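Local coordinates for type III CBASS phage resistance system CD-NTase-associated protein Cap8 (Pseudomonas aeruginosa, PDB 6P8P), which is a bacterial HORMA domain protein that probably helps regulate a cGAS-like CD-NTase in CBASS immunity against bacteriophages, at residues Thr35-Ser38 with Glu39-Val43; His14-Ala17 with Leu18-Trp21. The protein carries 2 engineered substitutions. All coordinates share one frame; numbering follows the deposited sequence.

Contact 1 (Thr35-Ser38 with Glu39-Val43); sequences TARS and ELRAV
Arg37 and Arg41, one helical turn apart, run alongside each other in the same direction, and their guanidinium planes lie 18° apart, one over a face of the other. NE of Arg37 sits over one face of the Arg41 group, displaced toward its rim and 3.2 Å from Arg41 CZ. The two side chains get there differently: Arg37 starts with CG anti to the backbone N (chi1 -173°) and bends at chi3, whereas Arg41 runs extended from CG to NE. Both groups carry positive charge, so the pairing probably costs electrostatic energy; a long, weak ion pair from Arg37 NH2 to Asp33 may offset part of it.

The backbone bonds are those of a regular alpha-helix, i to i+4, in the helix 35-42 of this HORMA domain. Leu40 N donates to Ala36 O at 3.0 Å in a nearly straight bond, and Arg41 N reaches Arg37 O at 2.9 Å. The last of the series, Ala42 N to Ser38 O, is equally short at 2.9 Å but more bent, with 136° at the hydrogen, just before Val43 leaves helical geometry.

Side-chain carbons also press on the carbonyl oxygens one turn back. Leu40 CD1 comes 3.1 Å from Ala36 O, and the buried side chain packs against Val25 of helix 17-29, Trp100 and Ile125. Glu39 lays its CG 3.5 Å from Thr35 O.

Two polar side-chain ends are hydrogen-bonded beyond these residues: Glu39 OE1 to Ser122 OG and, on the exposed side, Ser38 OG, turned back beside its own backbone N, to Gly34 O.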
ATOM      1  N   THR A  35       6.670  20.018   1.030  1.00 18.83           N
ATOM      2  CA  THR A  35       5.526  19.234   1.481  1.00 19.66           C
ATOM      3  C   THR A  35       4.927  18.391   0.362  1.00 17.51           C
ATOM      4  O   THR A  35       4.429  17.299   0.625  1.00 20.77           O
ATOM      5  CB  THR A  35       4.445  20.131   2.082  1.00 24.78           C
ATOM      6  OG1 THR A  35       3.992  21.075   1.111  1.00 30.10           O
ATOM      7  CG2 THR A  35       4.972  20.874   3.257  1.00 19.44           C
ATOM      8  N   ALA A  36       4.930  18.880  -0.880  1.00 21.99           N
ATOM      9  CA  ALA A  36       4.403  18.059  -1.974  1.00 25.68           C
ATOM     10  C   ALA A  36       5.171  16.741  -2.098  1.00 20.07           C
ATOM     11  O   ALA A  36       4.579  15.652  -2.169  1.00 19.07           O
ATOM     12  CB  ALA A  36       4.445  18.841  -3.290  1.00 20.52           C
ATOM     13  N   ARG A  37       6.503  16.815  -2.128  1.00 20.92           N
ATOM     14  CA  ARG A  37       7.281  15.594  -2.266  1.00 17.21           C
ATOM     15  C   ARG A  37       7.077  14.698  -1.061  1.00 18.45           C
ATOM     16  O   ARG A  37       6.976  13.469  -1.200  1.00 20.88           O
ATOM     17  CB  ARG A  37       8.767  15.875  -2.424  1.00 20.87           C
ATOM     18  CG  ARG A  37       9.572  14.635  -2.727  1.00 22.41           C
ATOM     19  CD  ARG A  37      10.990  14.937  -3.187  1.00 25.42           C
ATOM     20  NE  ARG A  37      11.861  15.221  -2.066  1.00 35.58           N
ATOM     21  CZ  ARG A  37      13.134  15.596  -2.173  1.00 50.87           C
ATOM     22  NH1 ARG A  37      13.684  15.755  -3.373  1.00 53.73           N
ATOM     23  NH2 ARG A  37      13.851  15.814  -1.077  1.00 53.79           N
ATOM     24  N   SER A  38       7.003  15.300   0.133  1.00 17.87           N
ATOM     25  CA  SER A  38       6.757  14.507   1.339  1.00 16.45           C
ATOM     26  C   SER A  38       5.425  13.786   1.264  1.00 17.66           C
ATOM     27  O   SER A  38       5.319  12.624   1.682  1.00 19.69           O
ATOM     28  CB  SER A  38       6.802  15.403   2.582  1.00 20.56           C
ATOM     29  OG  SER A  38       8.138  15.830   2.829  1.00 29.30           O
ATOM     30  N   GLU A  39       4.384  14.463   0.768  1.00 17.04           N
ATOM     31  CA  GLU A  39       3.086  13.807   0.680  1.00 19.59           C
ATOM     32  C   GLU A  39       3.102  12.677  -0.346  1.00 16.72           C
ATOM     33  O   GLU A  39       2.548  11.603  -0.092  1.00 17.88           O
ATOM     34  CB  GLU A  39       1.983  14.792   0.334  1.00 25.01           C
ATOM     35  CG  GLU A  39       1.478  15.595   1.528  1.00 38.26           C
ATOM     36  CD  GLU A  39       0.258  16.459   1.215  1.00 48.77           C
ATOM     37  OE1 GLU A  39      -0.603  16.068   0.400  1.00 30.89           O
ATOM     38  OE2 GLU A  39       0.154  17.553   1.803  1.00 49.61           O
ATOM     39  N   LEU A  40       3.707  12.908  -1.505  1.00 17.63           N
ATOM     40  CA  LEU A  40       3.807  11.840  -2.502  1.00 14.23           C
ATOM     41  C   LEU A  40       4.568  10.636  -1.955  1.00 16.94           C
ATOM     42  O   LEU A  40       4.174   9.482  -2.180  1.00 18.17           O
ATOM     43  CB  LEU A  40       4.473  12.367  -3.768  1.00 14.01           C
ATOM     44  CG  LEU A  40       3.539  13.006  -4.801  1.00 23.37           C
ATOM     45  CD1 LEU A  40       2.846  14.204  -4.312  1.00 36.20           C
ATOM     46  CD2 LEU A  40       4.433  13.371  -6.020  1.00 23.40           C
ATOM     47  N   ARG A  41       5.654  10.877  -1.223  1.00 18.58           N
ATOM     48  CA  ARG A  41       6.405   9.776  -0.641  1.00 19.40           C
ATOM     49  C   ARG A  41       5.614   9.108   0.470  1.00 18.45           C
ATOM     50  O   ARG A  41       5.702   7.890   0.648  1.00 20.24           O
ATOM     51  CB  ARG A  41       7.768  10.271  -0.138  1.00 17.00           C
ATOM     52  CG  ARG A  41       8.745  10.650  -1.235  1.00 17.97           C
ATOM     53  CD  ARG A  41      10.083  11.131  -0.659  1.00 27.19           C
ATOM     54  NE  ARG A  41      11.066  11.376  -1.705  1.00 36.57           N
ATOM     55  CZ  ARG A  41      12.213  12.042  -1.530  1.00 55.49           C
ATOM     56  NH1 ARG A  41      12.521  12.544  -0.343  1.00 61.31           N
ATOM     57  NH2 ARG A  41      13.049  12.218  -2.545  1.00 32.97           N
ATOM     58  N   ALA A  42       4.766   9.863   1.163  1.00 17.70           N
ATOM     59  CA  ALA A  42       4.000   9.272   2.268  1.00 18.87           C
ATOM     60  C   ALA A  42       2.974   8.233   1.788  1.00 19.10           C
ATOM     61  O   ALA A  42       2.609   7.327   2.553  1.00 21.14           O
ATOM     62  CB  ALA A  42       3.292  10.375   3.052  1.00 21.26           C
ATOM     63  N   VAL A  43       2.479   8.356   0.556  1.00 14.87           N
ATOM     64  CA  VAL A  43       1.473   7.448   0.021  1.00 16.53           C
ATOM     65  C   VAL A  43       2.111   6.323  -0.797  1.00 14.92           C
ATOM     66  O   VAL A  43       1.420   5.636  -1.541  1.00 16.32           O
ATOM     67  CB  VAL A  43       0.417   8.187  -0.810  1.00 19.55           C
ATOM     68  CG1 VAL A  43      -0.286   9.246  -0.002  1.00 21.46           C
ATOM     69  CG2 VAL A  43       1.065   8.777  -2.074  1.00 17.57           C
TER

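Contact 2 (His14-Ala17 with Leu18-Trp21); sequences HRDA and LQTW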
ATOM      1  N   HIS A  14      10.555  -4.164 -15.587  1.00 21.28           N
ATOM      2  CA  HIS A  14      11.731  -3.337 -15.762  1.00 21.65           C
ATOM      3  C   HIS A  14      12.085  -2.582 -14.491  1.00 17.57           C
ATOM      4  O   HIS A  14      13.275  -2.442 -14.165  1.00 20.34           O
ATOM      5  CB  HIS A  14      11.496  -2.355 -16.904  1.00 21.25           C
ATOM      6  CG  HIS A  14      12.665  -1.477 -17.200  1.00 21.86           C
ATOM      7  ND1 HIS A  14      13.813  -1.945 -17.803  1.00 27.95           N
ATOM      8  CD2 HIS A  14      12.844  -0.148 -17.020  1.00 21.49           C
ATOM      9  CE1 HIS A  14      14.652  -0.935 -17.970  1.00 28.77           C
ATOM     10  NE2 HIS A  14      14.085   0.165 -17.510  1.00 25.40           N
ATOM     11  N   ARG A  15      11.068  -2.062 -13.808  1.00 18.79           N
ATOM     12  CA  ARG A  15      11.167  -1.488 -12.473  1.00 16.86           C
ATOM     13  C   ARG A  15      10.143  -2.186 -11.600  1.00 20.00           C
ATOM     14  O   ARG A  15       9.059  -2.497 -12.082  1.00 21.33           O
ATOM     15  CB  ARG A  15      10.839   0.003 -12.475  1.00 17.88           C
ATOM     16  CG  ARG A  15      11.824   0.917 -13.077  1.00 17.53           C
ATOM     17  CD  ARG A  15      11.218   2.312 -13.040  1.00 19.65           C
ATOM     18  NE  ARG A  15      12.064   3.364 -13.559  1.00 22.39           N
ATOM     19  CZ  ARG A  15      11.888   3.937 -14.750  1.00 21.05           C
ATOM     20  NH1 ARG A  15      10.950   3.503 -15.579  1.00 22.12           N
ATOM     21  NH2 ARG A  15      12.682   4.923 -15.128  1.00 24.03           N
ATOM     22  N   ASP A  16      10.449  -2.399 -10.321  1.00 17.80           N
ATOM     23  CA  ASP A  16       9.385  -2.852  -9.432  1.00 17.56           C
ATOM     24  C   ASP A  16       8.431  -1.684  -9.136  1.00 17.48           C
ATOM     25  O   ASP A  16       8.652  -0.531  -9.540  1.00 17.70           O
ATOM     26  CB  ASP A  16       9.959  -3.516  -8.182  1.00 20.97           C
ATOM     27  CG  ASP A  16      10.523  -2.554  -7.150  1.00 28.21           C
ATOM     28  OD1 ASP A  16      10.048  -1.433  -6.945  1.00 20.93           O
ATOM     29  OD2 ASP A  16      11.484  -2.991  -6.464  1.00 28.72           O
ATOM     30  N   ALA A  17       7.291  -2.014  -8.526  1.00 16.55           N
ATOM     31  CA  ALA A  17       6.229  -1.015  -8.365  1.00 13.91           C
ATOM     32  C   ALA A  17       6.680   0.182  -7.542  1.00 15.02           C
ATOM     33  O   ALA A  17       6.252   1.329  -7.798  1.00 15.71           O
ATOM     34  CB  ALA A  17       4.992  -1.666  -7.741  1.00 19.33           C
ATOM     35  N   LEU A  18       7.543  -0.041  -6.557  1.00 15.24           N
ATOM     36  CA  LEU A  18       8.019   1.090  -5.768  1.00 18.33           C
ATOM     37  C   LEU A  18       9.051   1.914  -6.544  1.00 18.46           C
ATOM     38  O   LEU A  18       9.068   3.150  -6.464  1.00 18.08           O
ATOM     39  CB  LEU A  18       8.595   0.586  -4.442  1.00 18.32           C
ATOM     40  CG  LEU A  18       9.182   1.650  -3.522  1.00 19.46           C
ATOM     41  CD1 LEU A  18       8.860   1.324  -2.033  1.00 23.33           C
ATOM     42  CD2 LEU A  18      10.681   1.722  -3.684  1.00 29.25           C
ATOM     43  N   GLN A  19       9.930   1.250  -7.304  1.00 15.44           N
ATOM     44  CA  GLN A  19      10.859   1.997  -8.142  1.00 13.98           C
ATOM     45  C   GLN A  19      10.113   2.843  -9.160  1.00 13.89           C
ATOM     46  O   GLN A  19      10.561   3.938  -9.501  1.00 17.22           O
ATOM     47  CB  GLN A  19      11.819   1.044  -8.861  1.00 17.88           C
ATOM     48  CG  GLN A  19      12.752   0.307  -7.941  1.00 18.42           C
ATOM     49  CD  GLN A  19      13.533  -0.770  -8.645  1.00 23.67           C
ATOM     50  OE1 GLN A  19      12.998  -1.472  -9.512  1.00 19.84           O
ATOM     51  NE2 GLN A  19      14.813  -0.931  -8.265  1.00 25.45           N
ATOM     52  N   THR A  20       8.987   2.338  -9.658  1.00 14.78           N
ATOM     53  CA  THR A  20       8.158   3.085 -10.593  1.00 13.67           C
ATOM     54  C   THR A  20       7.590   4.326  -9.919  1.00 13.63           C
ATOM     55  O   THR A  20       7.700   5.436 -10.434  1.00 15.89           O
ATOM     56  CB  THR A  20       7.016   2.200 -11.093  1.00 13.55           C
ATOM     57  OG1 THR A  20       7.527   0.976 -11.677  1.00 19.14           O
ATOM     58  CG2 THR A  20       6.163   2.963 -12.136  1.00 18.28           C
ATOM     59  N   TRP A  21       7.025   4.169  -8.720  1.00 13.77           N
ATOM     60  CA  TRP A  21       6.511   5.356  -8.022  1.00 16.60           C
ATOM     61  C   TRP A  21       7.609   6.367  -7.738  1.00 19.17           C
ATOM     62  O   TRP A  21       7.412   7.572  -7.929  1.00 15.97           O
ATOM     63  CB  TRP A  21       5.850   4.951  -6.717  1.00 15.28           C
ATOM     64  CG  TRP A  21       5.241   6.067  -5.952  1.00 13.48           C
ATOM     65  CD1 TRP A  21       5.594   6.465  -4.702  1.00 17.90           C
ATOM     66  CD2 TRP A  21       4.190   6.938  -6.381  1.00 13.41           C
ATOM     67  NE1 TRP A  21       4.782   7.517  -4.297  1.00 15.94           N
ATOM     68  CE2 TRP A  21       3.931   7.835  -5.329  1.00 16.30           C
ATOM     69  CE3 TRP A  21       3.419   7.027  -7.550  1.00 14.32           C
ATOM     70  CZ2 TRP A  21       2.926   8.785  -5.391  1.00 16.73           C
ATOM     71  CZ3 TRP A  21       2.431   8.007  -7.630  1.00 17.14           C
ATOM     72  CH2 TRP A  21       2.199   8.875  -6.554  1.00 16.85           C
TER
HETATM   73  O   HOH W   1      13.663  -3.975  -8.413  1.00 31.24           O
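Asp16 and Gln19 form a capping box at the start of helix 17-29 in the HORMA domain, each side chain bonding to the backbone N of the other. Asp16 serves as the N-cap, and its CB leads to a CG held between the backbone N and the carbonyl carbon (chi1 76°), which turns the carboxylate back over the first turn. There OD1 takes Gln19 N at 2.7 Å, met nearly along the C-O axis, together with a weak bond from Leu18 N.

The reciprocal half can be followed along Gln19. Its CB sits near Asp16 OD1 and O and packs 3.9 Å from Arg15 CB. CG comes next, 3.4 Å from Asp16 OD1, and CD lies 3.7 Å from Asp16 OD2; the two side chains cross at about a right angle, yet amide and carboxylate are stacked, with planes 26° apart. At the tip, OE1 accepts Asp16 N at 2.8 Å.

Thr20 adds a second grip on the cap residue: Asp16 O accepts both Thr20 N and, from above the carbonyl plane, Thr20 OG1. Arg15 sends its guanidinium elsewhere, to Arg10 O and Glu88, while Trp113 of the second subunit packs on Asp16 and Ala17. A water joins the two polar tips of the box, donating to Gln19 OE1 at 2.8 Å and to Asp16 OD2 at 3.1 Å.

Overall arrangement
From the N terminus, strand 4-10 on the sheet's edge runs into the loop where contact 2 caps helix 17-29. Contact 1 follows in helix 35-42, the next helix along the chain. Both are local, with adjoining segments, so neither closes a long loop; they stand in series and neither nest nor cross. Their centres are about 17 Å apart, yet they touch through Trp21: its NE1 lies 3.0 Å from the backbone O of Leu40, a probable hydrogen bond, and its ring packs on Val43. Helices 17-29 and 35-42 are thereby joined, with helix 44-52 touching contact 2 and strand 125-129 touching contact 1.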